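Local coordinates for putative hydrolase (Bacteroides ovatus, PDB 4HBS), which is of unknown function but, as a five-bladed beta-propeller of the beta-fructosidase clan, is probably a hydrolase, possibly of glycans, at residues V356-I361 / S374-C379; N218-G223 / T275-T280; Y34-V39 / W405-D410; D162-N167 / D226-D231. One frame throughout, in Å; residues are numbered along the deposited sequence.

The four contacts sample one five-bladed propeller from near its centre to its chain ends. Contact 3 pairs segments near the two chain ends and encloses the other three in sequence. Within it, contacts 4 and 2 interleave, both joining the blade that begins with strand 156-165 to the one that begins with strand 227-230: contact 4 at those inner strands, contact 2 at loops following the outermost strands, with centres about 19 Å apart. Contact 1 comes later, in the sheet that early strands 24-26 and 38-42 share with three late ones, its centre about 22 Å from that of contact 3. Contacts 1 and 4 lie nearer the chain's centre than the other two.

Contact 1. Residues V356-I361 / S374-C379; sequences VYMVNI and STNTDC
Tyr357 sets its ring against Asn376, whose CB rests over one ring face, displaced toward the rim and 3.7 Å from the ring centroid, a CH-pi contact. With CG placed between its own backbone N and carbonyl carbon (chi1 58°), the ring swings across the neighbouring strand and stands almost perpendicular to the Asn376 amide. Met358, a selenomethionine, lays CB and CG beside that amide's OD1, which accepts a bond from the backbone N of Gly60, while ND2 turns back to Thr375 O (2.9 Å), approaching from above the carbonyl plane. Strands 356-361 and 371-377 form a beta hairpin at the inner edge of a propeller blade, and a beta bulge shifts their register by one residue. On one side of the bulge Tyr357 and Asn376 exchange two backbone hydrogen bonds; on the other Asn360 and Ser374 do the same. At the bulge a water donates to Met358 O (2.8 Å) and bonds Ser374 OG, which is also hydrogen-bonded to His362. On the side of Val356, CG2 meets Thr375 CG2 at 3.8 Å. Further out, the Tyr357 hydroxyl is hydrogen-bonded to Asp59; a leucine in place of Tyr357 would probably leave that carboxylate without its phenolic mate and the Asn376 CB without a ring to rest on. Asp378, whose OD1 lies 3.4 Å from Tyr357 OH, binds through OD2 a glycerol, probably from the crystallisation liquor.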
loop_
_atom_site.group_PDB
_atom_site.type_symbol
_atom_site.label_atom_id
_atom_site.label_comp_id
_atom_site.label_asym_id
_atom_site.label_seq_id
_atom_site.Cartn_x
_atom_site.Cartn_y
_atom_site.Cartn_z
ATOM N N VAL A 356 3.680 4.456 12.561
ATOM C CA VAL A 356 4.213 4.132 11.262
ATOM C C VAL A 356 3.399 2.901 10.853
ATOM O O VAL A 356 3.159 2.012 11.678
ATOM C CB VAL A 356 5.758 3.953 11.186
ATOM C CG1 VAL A 356 6.307 3.101 12.325
ATOM C CG2 VAL A 356 6.168 3.393 9.838
ATOM N N TYR A 357 2.868 2.901 9.653
ATOM C CA TYR A 357 2.019 1.799 9.226
ATOM C C TYR A 357 2.062 1.671 7.722
ATOM O O TYR A 357 2.823 2.395 7.075
ATOM C CB TYR A 357 0.586 2.005 9.746
ATOM C CG TYR A 357 -0.056 3.304 9.310
ATOM C CD1 TYR A 357 0.224 4.502 9.966
ATOM C CD2 TYR A 357 -0.994 3.328 8.286
ATOM C CE1 TYR A 357 -0.354 5.699 9.562
ATOM C CE2 TYR A 357 -1.604 4.511 7.893
ATOM C CZ TYR A 357 -1.295 5.697 8.545
ATOM O OH TYR A 357 -1.919 6.871 8.196
HETATM N N MSE A 358 1.338 0.688 7.173
HETATM C CA MSE A 358 1.287 0.455 5.746
HETATM C C MSE A 358 2.691 0.354 5.141
HETATM O O MSE A 358 3.047 1.100 4.218
HETATM C CB MSE A 358 0.497 1.574 5.076
HETATM C CG MSE A 358 -0.162 1.136 3.808
HETATM SE SE MSE A 358 -1.769 0.138 4.134
HETATM C CE MSE A 358 -2.896 1.682 4.694
ATOM N N VAL A 359 3.499 -0.549 5.685
ATOM C CA VAL A 359 4.842 -0.761 5.162
ATOM C C VAL A 359 4.633 -1.599 3.918
ATOM O O VAL A 359 4.308 -2.783 4.025
ATOM C CB VAL A 359 5.786 -1.390 6.195
ATOM C CG1 VAL A 359 7.177 -1.554 5.614
ATOM C CG2 VAL A 359 5.842 -0.522 7.447
ATOM N N ASN A 360 4.685 -0.929 2.742
ATOM C CA ASN A 360 4.403 -1.504 1.432
ATOM C C ASN A 360 5.626 -1.741 0.624
ATOM O O ASN A 360 6.604 -1.029 0.762
ATOM C CB ASN A 360 3.453 -0.593 0.655
ATOM C CG ASN A 360 2.028 -0.675 1.152
ATOM O OD1 ASN A 360 1.670 -1.528 1.979
ATOM N ND2 ASN A 360 1.179 0.197 0.645
ATOM N N ILE A 361 5.528 -2.725 -0.278
ATOM C CA ILE A 361 6.593 -3.210 -1.154
ATOM C C ILE A 361 6.245 -2.770 -2.582
ATOM O O ILE A 361 5.065 -2.777 -2.938
ATOM C CB ILE A 361 6.670 -4.760 -0.924
ATOM C CG1 ILE A 361 7.748 -5.090 0.106
ATOM C CG2 ILE A 361 6.788 -5.605 -2.186
ATOM C CD1 ILE A 361 9.148 -5.036 -0.430
ATOM N N SER A 374 7.862 1.561 1.289
ATOM C CA SER A 374 7.321 2.878 1.603
ATOM C C SER A 374 6.460 2.774 2.836
ATOM O O SER A 374 5.740 1.792 2.986
ATOM C CB SER A 374 6.514 3.438 0.431
ATOM O OG SER A 374 5.188 2.934 0.370
ATOM N N THR A 375 6.525 3.776 3.717
ATOM C CA THR A 375 5.727 3.816 4.933
ATOM C C THR A 375 4.601 4.812 4.801
ATOM O O THR A 375 4.458 5.474 3.783
ATOM C CB THR A 375 6.602 4.249 6.107
ATOM O OG1 THR A 375 7.059 5.590 5.897
ATOM C CG2 THR A 375 7.748 3.322 6.348
ATOM N N ASN A 376 3.769 4.861 5.822
ATOM C CA ASN A 376 2.749 5.864 6.070
ATOM C C ASN A 376 2.997 6.272 7.499
ATOM O O ASN A 376 3.336 5.393 8.291
ATOM C CB ASN A 376 1.322 5.320 5.895
ATOM C CG ASN A 376 0.829 4.988 4.507
ATOM O OD1 ASN A 376 -0.292 4.484 4.376
ATOM N ND2 ASN A 376 1.580 5.264 3.431
ATOM N N THR A 377 2.886 7.572 7.840
ATOM C CA THR A 377 3.090 8.033 9.215
ATOM C C THR A 377 1.958 8.938 9.601
ATOM O O THR A 377 1.225 9.417 8.746
ATOM C CB THR A 377 4.472 8.646 9.418
ATOM O OG1 THR A 377 4.819 9.422 8.275
ATOM C CG2 THR A 377 5.526 7.579 9.655
ATOM N N ASP A 378 1.813 9.135 10.909
ATOM C CA ASP A 378 0.711 9.804 11.617
ATOM C C ASP A 378 1.220 10.715 12.708
ATOM O O ASP A 378 2.179 10.332 13.379
ATOM C CB ASP A 378 -0.029 8.658 12.381
ATOM C CG ASP A 378 -1.474 8.404 12.168
ATOM O OD1 ASP A 378 -1.978 8.737 11.084
ATOM O OD2 ASP A 378 -2.074 7.725 13.016
ATOM N N CYS A 379 0.498 11.801 13.039
ATOM C CA CYS A 379 0.782 12.578 14.262
ATOM C C CYS A 379 -0.449 12.396 15.174
ATOM O O CYS A 379 -1.542 12.113 14.665
ATOM C CB CYS A 379 1.103 14.039 13.975
ATOM S SG CYS A 379 -0.135 14.897 12.996
HETATM O O HOH W 1 2.772 2.671 1.947
#

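Contact 2. Residues N218-G223 / T275-T280; sequences NDHTLG and TQYPST
His220 and Tyr277 stack face to face, ring centroids 3.9 Å apart and planes 16° from parallel, with CD1 of Tyr277 over the centre of the imidazole. CG of Tyr277 lies opposite its backbone N (chi1 168°), which carries the ring across to His220. The two side chains slide past each other in opposite directions, and NE2 of His220 is hydrogen-bonded to Tyr262. Hydrogen bonding gathers at the phenol oxygen: Leu222 N donates to Tyr277 OH at 2.9 Å in a fairly straight bond, and Thr221 N adds a weak, bent one. Apolar contact follows on, CD1 of Leu222 lying 3.8 Å from CZ of Tyr277 and reaching Pro278. A methyl meets a hydroxyl where CG2 of Thr221 touches OG1 of Thr280, which opens helix 280-285, N-capped by Ser279. The contact thus joins loops that follow the outermost strands of two successive blades. A valine in place of Tyr277 would probably leave two backbone N-H groups without their acceptor and the imidazole without its stacking partner. One tyrosine serves both chemistries, its ring lying on an imidazole face while its oxygen accepts from two successive backbone N-H groups.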
loop_
_atom_site.group_PDB
_atom_site.type_symbol
_atom_site.label_atom_id
_atom_site.label_comp_id
_atom_site.label_asym_id
_atom_site.label_seq_id
_atom_site.Cartn_x
_atom_site.Cartn_y
_atom_site.Cartn_z
ATOM N N ASN A 218 -17.969 -8.845 -2.745
ATOM C CA ASN A 218 -17.940 -9.538 -1.439
ATOM C C ASN A 218 -18.720 -8.760 -0.422
ATOM O O ASN A 218 -18.936 -7.558 -0.592
ATOM C CB ASN A 218 -16.512 -9.665 -0.839
ATOM C CG ASN A 218 -15.451 -10.327 -1.647
ATOM O OD1 ASN A 218 -15.714 -11.149 -2.530
ATOM N ND2 ASN A 218 -14.210 -10.132 -1.205
ATOM N N ASP A 219 -19.057 -9.418 0.685
ATOM C CA ASP A 219 -19.588 -8.783 1.890
ATOM C C ASP A 219 -18.732 -9.338 3.052
ATOM O O ASP A 219 -19.165 -9.394 4.193
ATOM C CB ASP A 219 -21.102 -9.014 2.053
ATOM C CG ASP A 219 -21.540 -10.436 2.313
ATOM O OD1 ASP A 219 -20.745 -11.370 2.032
ATOM O OD2 ASP A 219 -22.692 -10.624 2.766
ATOM N N HIS A 220 -17.470 -9.671 2.727
ATOM C CA HIS A 220 -16.519 -10.321 3.599
ATOM C C HIS A 220 -15.945 -9.363 4.612
ATOM O O HIS A 220 -15.570 -8.237 4.282
ATOM C CB HIS A 220 -15.349 -10.939 2.784
ATOM C CG HIS A 220 -15.730 -12.026 1.820
ATOM N ND1 HIS A 220 -17.021 -12.539 1.758
ATOM C CD2 HIS A 220 -14.974 -12.660 0.895
ATOM C CE1 HIS A 220 -17.006 -13.446 0.795
ATOM N NE2 HIS A 220 -15.797 -13.545 0.243
ATOM N N THR A 221 -15.771 -9.879 5.819
ATOM C CA THR A 221 -15.202 -9.182 6.970
ATOM C C THR A 221 -13.662 -9.142 6.811
ATOM O O THR A 221 -13.043 -8.125 7.118
ATOM C CB THR A 221 -15.705 -9.904 8.250
ATOM O OG1 THR A 221 -16.924 -9.277 8.617
ATOM C CG2 THR A 221 -14.704 -9.895 9.410
ATOM N N LEU A 222 -13.065 -10.254 6.331
ATOM C CA LEU A 222 -11.628 -10.378 6.108
ATOM C C LEU A 222 -11.276 -9.730 4.761
ATOM O O LEU A 222 -12.050 -9.821 3.804
ATOM C CB LEU A 222 -11.212 -11.866 6.125
ATOM C CG LEU A 222 -11.580 -12.672 7.389
ATOM C CD1 LEU A 222 -11.634 -14.156 7.093
ATOM C CD2 LEU A 222 -10.602 -12.402 8.519
ATOM N N GLY A 223 -10.127 -9.071 4.699
ATOM C CA GLY A 223 -9.689 -8.370 3.502
ATOM C C GLY A 223 -8.819 -9.177 2.569
ATOM O O GLY A 223 -7.725 -8.722 2.240
ATOM N N THR A 275 -14.081 -23.719 -1.164
ATOM C CA THR A 275 -14.736 -22.630 -1.877
ATOM C C THR A 275 -15.543 -21.741 -0.914
ATOM O O THR A 275 -15.882 -20.615 -1.293
ATOM C CB THR A 275 -15.611 -23.189 -2.984
ATOM O OG1 THR A 275 -16.332 -24.320 -2.484
ATOM C CG2 THR A 275 -14.798 -23.585 -4.200
ATOM N N GLN A 276 -15.828 -22.220 0.327
ATOM C CA GLN A 276 -16.611 -21.450 1.295
ATOM C C GLN A 276 -15.755 -20.429 2.038
ATOM O O GLN A 276 -14.701 -20.773 2.570
ATOM C CB GLN A 276 -17.295 -22.394 2.313
ATOM C CG GLN A 276 -18.352 -21.723 3.218
ATOM C CD GLN A 276 -19.516 -21.142 2.436
ATOM O OE1 GLN A 276 -20.341 -21.878 1.876
ATOM N NE2 GLN A 276 -19.625 -19.812 2.388
ATOM N N TYR A 277 -16.236 -19.169 2.098
ATOM C CA TYR A 277 -15.563 -18.093 2.827
ATOM C C TYR A 277 -15.479 -18.482 4.312
ATOM O O TYR A 277 -16.506 -18.834 4.892
ATOM C CB TYR A 277 -16.321 -16.772 2.640
ATOM C CG TYR A 277 -15.863 -15.673 3.572
ATOM C CD1 TYR A 277 -14.668 -14.991 3.347
ATOM C CD2 TYR A 277 -16.613 -15.322 4.690
ATOM C CE1 TYR A 277 -14.237 -13.983 4.208
ATOM C CE2 TYR A 277 -16.193 -14.314 5.557
ATOM C CZ TYR A 277 -15.005 -13.649 5.313
ATOM O OH TYR A 277 -14.592 -12.665 6.169
ATOM N N PRO A 278 -14.280 -18.488 4.932
ATOM C CA PRO A 278 -14.184 -18.958 6.318
ATOM C C PRO A 278 -14.653 -17.960 7.350
ATOM O O PRO A 278 -14.608 -16.754 7.113
ATOM C CB PRO A 278 -12.678 -19.200 6.483
ATOM C CG PRO A 278 -12.068 -18.195 5.611
ATOM C CD PRO A 278 -12.944 -18.155 4.400
ATOM N N SER A 279 -15.017 -18.456 8.539
ATOM C CA SER A 279 -15.345 -17.575 9.652
ATOM C C SER A 279 -14.042 -16.923 10.112
ATOM O O SER A 279 -12.974 -17.504 9.910
ATOM C CB SER A 279 -15.989 -18.361 10.791
ATOM O OG SER A 279 -15.056 -19.251 11.378
ATOM N N THR A 280 -14.108 -15.725 10.696
ATOM C CA THR A 280 -12.902 -15.034 11.195
ATOM C C THR A 280 -12.104 -15.972 12.143
ATOM O O THR A 280 -10.887 -16.096 12.003
ATOM C CB THR A 280 -13.302 -13.717 11.863
ATOM O OG1 THR A 280 -13.650 -12.800 10.829
ATOM C CG2 THR A 280 -12.199 -13.130 12.733
#

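Contact 3. Residues Y34-V39 / W405-D410; sequences YWKVFV and WESLYD
Tyr34 lays its CB against CD2 of Leu408 at 3.7 Å, while CE2 at the far side of its ring comes near the CB and carbonyl O of Ser407. The same leucine methyl also meets CG2 of Val37 at 4.0 Å, the two side chains crossing at about a right angle. Between these residues Lys36 sets its CB against CB of Ser407 (3.8 Å) and extends to a polar cluster. There NZ forms a salt bridge with OD2 of Asp410 (3.2 Å), approached on the anti side of the carboxylate, and donates to Tyr34 OH at 3.0 Å; the carbonyl of Asn10 is a further acceptor. The bend at the last torsion (chi4 123°) turns the ammonium group out of line with its extended chain. Tyr34 to Val37 is a type I beta turn, Trp405 to Leu408 a 3-10 segment, and they meet where the two chain ends come together in one blade, the usual way propellers close: early strands 24-26 and 38-42 join three late strands. Phe38 pairs through its backbone with Phe403, so the turn leads into strand 38-42 beside strand 399-403. Leu408 and Trp405 both pack on Leu338 of strand 333-340, and Trp405 also meets Phe301 and Tyr308 edge-to-face in that neighbouring blade.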
loop_
_atom_site.group_PDB
_atom_site.type_symbol
_atom_site.label_atom_id
_atom_site.label_comp_id
_atom_site.label_asym_id
_atom_site.label_seq_id
_atom_site.Cartn_x
_atom_site.Cartn_y
_atom_site.Cartn_z
ATOM N N TYR A 34 20.961 -6.693 9.873
ATOM C CA TYR A 34 22.134 -7.542 9.620
ATOM C C TYR A 34 23.168 -6.707 8.890
ATOM O O TYR A 34 22.798 -5.907 8.041
ATOM C CB TYR A 34 21.671 -8.751 8.761
ATOM C CG TYR A 34 22.696 -9.805 8.389
ATOM C CD1 TYR A 34 23.579 -10.314 9.337
ATOM C CD2 TYR A 34 22.653 -10.434 7.146
ATOM C CE1 TYR A 34 24.456 -11.357 9.025
ATOM C CE2 TYR A 34 23.513 -11.485 6.829
ATOM C CZ TYR A 34 24.416 -11.943 7.765
ATOM O OH TYR A 34 25.247 -12.987 7.423
ATOM N N TRP A 35 24.443 -6.849 9.229
ATOM C CA TRP A 35 25.522 -6.055 8.614
ATOM C C TRP A 35 25.677 -6.242 7.062
ATOM O O TRP A 35 26.185 -5.332 6.413
ATOM C CB TRP A 35 26.860 -6.333 9.316
ATOM C CG TRP A 35 27.379 -7.737 9.156
ATOM C CD1 TRP A 35 27.072 -8.828 9.918
ATOM C CD2 TRP A 35 28.357 -8.170 8.214
ATOM N NE1 TRP A 35 27.780 -9.921 9.485
ATOM C CE2 TRP A 35 28.587 -9.542 8.447
ATOM C CE3 TRP A 35 29.029 -7.541 7.161
ATOM C CZ2 TRP A 35 29.483 -10.286 7.684
ATOM C CZ3 TRP A 35 29.925 -8.277 6.409
ATOM C CH2 TRP A 35 30.154 -9.629 6.680
ATOM N N LYS A 36 25.244 -7.384 6.477
ATOM C CA LYS A 36 25.328 -7.582 5.013
ATOM C C LYS A 36 24.127 -6.903 4.268
ATOM O O LYS A 36 24.127 -6.844 3.027
ATOM C CB LYS A 36 25.354 -9.083 4.641
ATOM C CG LYS A 36 26.531 -9.892 5.165
ATOM C CD LYS A 36 26.553 -11.286 4.504
ATOM C CE LYS A 36 27.774 -12.118 4.831
ATOM N NZ LYS A 36 27.420 -13.422 5.451
ATOM N N VAL A 37 23.092 -6.441 5.013
ATOM C CA VAL A 37 21.915 -5.822 4.423
ATOM C C VAL A 37 22.130 -4.301 4.385
ATOM O O VAL A 37 22.311 -3.688 5.428
ATOM C CB VAL A 37 20.646 -6.236 5.210
ATOM C CG1 VAL A 37 19.421 -5.440 4.754
ATOM C CG2 VAL A 37 20.392 -7.736 5.059
ATOM N N PHE A 38 22.122 -3.700 3.176
ATOM C CA PHE A 38 22.307 -2.256 2.996
ATOM C C PHE A 38 20.962 -1.593 2.826
ATOM O O PHE A 38 20.249 -1.910 1.884
ATOM C CB PHE A 38 23.217 -1.977 1.802
ATOM C CG PHE A 38 24.548 -2.664 1.962
ATOM C CD1 PHE A 38 25.522 -2.140 2.806
ATOM C CD2 PHE A 38 24.773 -3.918 1.400
ATOM C CE1 PHE A 38 26.734 -2.809 3.007
ATOM C CE2 PHE A 38 25.990 -4.584 1.601
ATOM C CZ PHE A 38 26.956 -4.030 2.414
ATOM N N VAL A 39 20.595 -0.714 3.777
ATOM C CA VAL A 39 19.327 0.019 3.790
ATOM C C VAL A 39 19.610 1.468 3.445
ATOM O O VAL A 39 20.572 2.046 3.962
ATOM C CB VAL A 39 18.630 -0.088 5.165
ATOM C CG1 VAL A 39 17.288 0.632 5.153
ATOM C CG2 VAL A 39 18.446 -1.538 5.585
ATOM N N TRP A 405 19.044 -7.867 0.640
ATOM C CA TRP A 405 18.047 -8.403 1.599
ATOM C C TRP A 405 18.088 -9.948 1.652
ATOM O O TRP A 405 17.822 -10.535 2.695
ATOM C CB TRP A 405 16.620 -7.942 1.231
ATOM C CG TRP A 405 16.202 -8.253 -0.180
ATOM C CD1 TRP A 405 16.415 -7.486 -1.287
ATOM C CD2 TRP A 405 15.602 -9.468 -0.647
ATOM N NE1 TRP A 405 15.960 -8.134 -2.408
ATOM C CE2 TRP A 405 15.476 -9.362 -2.047
ATOM C CE3 TRP A 405 15.189 -10.652 -0.019
ATOM C CZ2 TRP A 405 14.909 -10.375 -2.823
ATOM C CZ3 TRP A 405 14.657 -11.668 -0.793
ATOM C CH2 TRP A 405 14.523 -11.525 -2.179
ATOM N N GLU A 406 18.432 -10.587 0.512
ATOM C CA GLU A 406 18.577 -12.050 0.347
ATOM C C GLU A 406 19.563 -12.678 1.369
ATOM O O GLU A 406 19.386 -13.837 1.737
ATOM C CB GLU A 406 19.088 -12.368 -1.080
ATOM C CG GLU A 406 18.173 -11.901 -2.207
ATOM C CD GLU A 406 18.618 -10.688 -3.014
ATOM O OE1 GLU A 406 19.131 -9.716 -2.407
ATOM O OE2 GLU A 406 18.382 -10.681 -4.246
ATOM N N SER A 407 20.607 -11.910 1.799
ATOM C CA SER A 407 21.644 -12.332 2.757
ATOM C C SER A 407 21.119 -12.842 4.072
ATOM O O SER A 407 21.788 -13.657 4.686
ATOM C CB SER A 407 22.570 -11.171 3.083
ATOM O OG SER A 407 23.154 -10.655 1.905
ATOM N N LEU A 408 19.950 -12.361 4.533
ATOM C CA LEU A 408 19.388 -12.757 5.826
ATOM C C LEU A 408 19.379 -14.273 6.067
ATOM O O LEU A 408 19.588 -14.689 7.211
ATOM C CB LEU A 408 17.965 -12.212 5.984
ATOM C CG LEU A 408 17.838 -10.696 6.205
ATOM C CD1 LEU A 408 16.407 -10.299 6.240
ATOM C CD2 LEU A 408 18.523 -10.255 7.490
ATOM N N TYR A 409 19.194 -15.090 5.008
ATOM C CA TYR A 409 19.173 -16.549 5.128
ATOM C C TYR A 409 20.501 -17.212 4.660
ATOM O O TYR A 409 20.502 -18.409 4.361
ATOM C CB TYR A 409 17.972 -17.090 4.339
ATOM C CG TYR A 409 16.657 -16.546 4.855
ATOM C CD1 TYR A 409 16.192 -16.882 6.121
ATOM C CD2 TYR A 409 15.905 -15.654 4.103
ATOM C CE1 TYR A 409 15.004 -16.355 6.619
ATOM C CE2 TYR A 409 14.694 -15.150 4.574
ATOM C CZ TYR A 409 14.261 -15.478 5.848
ATOM O OH TYR A 409 13.083 -14.948 6.322
ATOM N N ASP A 410 21.639 -16.449 4.662
ATOM C CA ASP A 410 22.979 -16.948 4.277
ATOM C C ASP A 410 23.422 -18.077 5.166
ATOM O O ASP A 410 23.738 -19.161 4.684
ATOM C CB ASP A 410 24.073 -15.836 4.404
ATOM C CG ASP A 410 24.346 -14.972 3.191
ATOM O OD1 ASP A 410 23.792 -15.274 2.100
ATOM O OD2 ASP A 410 25.174 -14.034 3.309
#

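Contact 4. Residues D162-N167 / D226-D231; sequences DATIYN and DTMWED
Both oxygens of the Asp162 carboxylate receive a backbone N-H: OD1 takes one from the adjoining Ala163 N (2.9 Å), on the anti side, and OD2 takes a weak, bent bond from Met228 N across the contact (3.0 Å). CG swings roughly opposite the backbone N (chi1 -152°), which carries the group over to the second strand, and the Ala163 bond, helped weakly by the other, probably limits its rotation. Met228, a selenomethionine, crosses Asp162 obliquely: its SE passes Asp162 CB at 4.0 Å, and a bend at chi3 brings the terminal CE against the Ala163 carbonyl and to within 3.6 Å of Thr164 CB. Strands 156-165 and 227-230 are the first, innermost strands of consecutive propeller blades. Their short axes run nearly alongside, 25° apart and 6.4 Å at closest approach, and side chains fill most of the interval between them, with a backbone bond between Asp162 and Gly225 at one end. Trp229, whose CB leaves away from this seam, packs on Phe301 and Lys302 of the following blade, its NE1 donating to Asp231 OD1. Towards the other end of the seam, Thr164 OG1 and Glu230 OE1 lie 2.9 Å apart with the two side chains crossing at about a right angle; OE2 of Glu230 also makes a long, weak ion pair with Arg254.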
loop_
_atom_site.group_PDB
_atom_site.type_symbol
_atom_site.label_atom_id
_atom_site.label_comp_id
_atom_site.label_asym_id
_atom_site.label_seq_id
_atom_site.Cartn_x
_atom_site.Cartn_y
_atom_site.Cartn_z
ATOM N N ASP A 162 -5.098 -4.554 -3.514
ATOM C CA ASP A 162 -4.073 -4.690 -4.555
ATOM C C ASP A 162 -4.768 -4.848 -5.937
ATOM O O ASP A 162 -5.982 -5.062 -5.995
ATOM C CB ASP A 162 -3.139 -5.874 -4.238
ATOM C CG ASP A 162 -1.729 -5.761 -4.770
ATOM O OD1 ASP A 162 -1.499 -4.941 -5.678
ATOM O OD2 ASP A 162 -0.881 -6.545 -4.343
ATOM N N ALA A 163 -4.012 -4.700 -7.031
ATOM C CA ALA A 163 -4.571 -4.801 -8.377
ATOM C C ALA A 163 -3.662 -5.597 -9.285
ATOM O O ALA A 163 -2.443 -5.662 -9.049
ATOM C CB ALA A 163 -4.786 -3.413 -8.951
ATOM N N THR A 164 -4.265 -6.217 -10.324
ATOM C CA THR A 164 -3.561 -7.038 -11.315
ATOM C C THR A 164 -4.007 -6.651 -12.705
ATOM O O THR A 164 -5.047 -6.006 -12.863
ATOM C CB THR A 164 -3.812 -8.555 -11.082
ATOM O OG1 THR A 164 -3.006 -9.316 -11.986
ATOM C CG2 THR A 164 -5.295 -8.960 -11.234
ATOM N N ILE A 165 -3.231 -7.083 -13.719
ATOM C CA ILE A 165 -3.554 -6.871 -15.124
ATOM C C ILE A 165 -4.104 -8.180 -15.684
ATOM O O ILE A 165 -3.518 -9.250 -15.477
ATOM C CB ILE A 165 -2.332 -6.369 -15.950
ATOM C CG1 ILE A 165 -1.550 -5.223 -15.224
ATOM C CG2 ILE A 165 -2.775 -5.934 -17.342
ATOM C CD1 ILE A 165 -2.294 -3.937 -15.061
ATOM N N TYR A 166 -5.246 -8.092 -16.363
ATOM C CA TYR A 166 -5.892 -9.229 -17.008
ATOM C C TYR A 166 -6.587 -8.713 -18.269
ATOM O O TYR A 166 -7.392 -7.782 -18.164
ATOM C CB TYR A 166 -6.881 -9.906 -16.045
ATOM C CG TYR A 166 -7.588 -11.105 -16.644
ATOM C CD1 TYR A 166 -6.903 -12.287 -16.899
ATOM C CD2 TYR A 166 -8.938 -11.051 -16.972
ATOM C CE1 TYR A 166 -7.546 -13.392 -17.464
ATOM C CE2 TYR A 166 -9.587 -12.140 -17.554
ATOM C CZ TYR A 166 -8.884 -13.306 -17.817
ATOM O OH TYR A 166 -9.525 -14.411 -18.349
ATOM N N ASN A 167 -6.235 -9.276 -19.462
ATOM C CA ASN A 167 -6.791 -8.910 -20.776
ATOM C C ASN A 167 -6.635 -7.399 -21.046
ATOM O O ASN A 167 -7.615 -6.717 -21.366
ATOM C CB ASN A 167 -8.278 -9.358 -20.905
ATOM C CG ASN A 167 -8.477 -10.832 -21.213
ATOM O OD1 ASN A 167 -7.523 -11.611 -21.401
ATOM N ND2 ASN A 167 -9.739 -11.237 -21.324
ATOM N N ASP A 226 -5.954 -7.628 -0.021
ATOM C CA ASP A 226 -5.353 -6.324 0.332
ATOM C C ASP A 226 -3.931 -6.260 -0.259
ATOM O O ASP A 226 -3.482 -5.191 -0.679
ATOM C CB ASP A 226 -5.335 -6.110 1.847
ATOM C CG ASP A 226 -6.680 -5.789 2.477
ATOM O OD1 ASP A 226 -7.561 -5.254 1.767
ATOM O OD2 ASP A 226 -6.847 -6.060 3.687
ATOM N N THR A 227 -3.240 -7.424 -0.273
ATOM C CA THR A 227 -1.978 -7.669 -0.961
ATOM C C THR A 227 -2.241 -8.900 -1.834
ATOM O O THR A 227 -3.185 -9.660 -1.571
ATOM C CB THR A 227 -0.792 -7.829 -0.012
ATOM O OG1 THR A 227 -0.879 -9.093 0.643
ATOM C CG2 THR A 227 -0.694 -6.695 0.983
HETATM N N MSE A 228 -1.429 -9.080 -2.873
HETATM C CA MSE A 228 -1.581 -10.169 -3.825
HETATM C C MSE A 228 -0.266 -10.717 -4.302
HETATM O O MSE A 228 0.778 -10.091 -4.124
HETATM C CB MSE A 228 -2.328 -9.645 -5.041
HETATM C CG MSE A 228 -3.782 -9.915 -5.008
HETATM SE SE MSE A 228 -4.800 -8.863 -6.282
HETATM C CE MSE A 228 -3.621 -8.584 -7.527
ATOM N N TRP A 229 -0.329 -11.873 -4.963
ATOM C CA TRP A 229 0.822 -12.480 -5.615
ATOM C C TRP A 229 0.349 -13.300 -6.824
ATOM O O TRP A 229 -0.288 -14.335 -6.643
ATOM C CB TRP A 229 1.652 -13.343 -4.653
ATOM C CG TRP A 229 2.682 -14.139 -5.385
ATOM C CD1 TRP A 229 2.638 -15.475 -5.656
ATOM C CD2 TRP A 229 3.736 -13.605 -6.196
ATOM N NE1 TRP A 229 3.645 -15.814 -6.526
ATOM C CE2 TRP A 229 4.356 -14.691 -6.846
ATOM C CE3 TRP A 229 4.250 -12.315 -6.399
ATOM C CZ2 TRP A 229 5.479 -14.533 -7.653
ATOM C CZ3 TRP A 229 5.366 -12.162 -7.201
ATOM C CH2 TRP A 229 5.943 -13.257 -7.849
ATOM N N GLU A 230 0.652 -12.840 -8.048
ATOM C CA GLU A 230 0.299 -13.562 -9.268
ATOM C C GLU A 230 1.400 -14.607 -9.488
ATOM O O GLU A 230 2.527 -14.238 -9.817
ATOM C CB GLU A 230 0.147 -12.580 -10.450
ATOM C CG GLU A 230 -0.427 -13.203 -11.716
ATOM C CD GLU A 230 -1.209 -12.257 -12.611
ATOM O OE1 GLU A 230 -0.851 -11.056 -12.670
ATOM O OE2 GLU A 230 -2.190 -12.711 -13.245
ATOM N N ASP A 231 1.096 -15.896 -9.216
ATOM C CA ASP A 231 2.073 -16.995 -9.291
ATOM C C ASP A 231 2.129 -17.667 -10.666
ATOM O O ASP A 231 1.162 -17.631 -11.418
ATOM C CB ASP A 231 1.723 -18.059 -8.234
ATOM C CG ASP A 231 2.827 -19.061 -7.970
ATOM O OD1 ASP A 231 3.767 -18.721 -7.245
ATOM O OD2 ASP A 231 2.789 -20.155 -8.566
#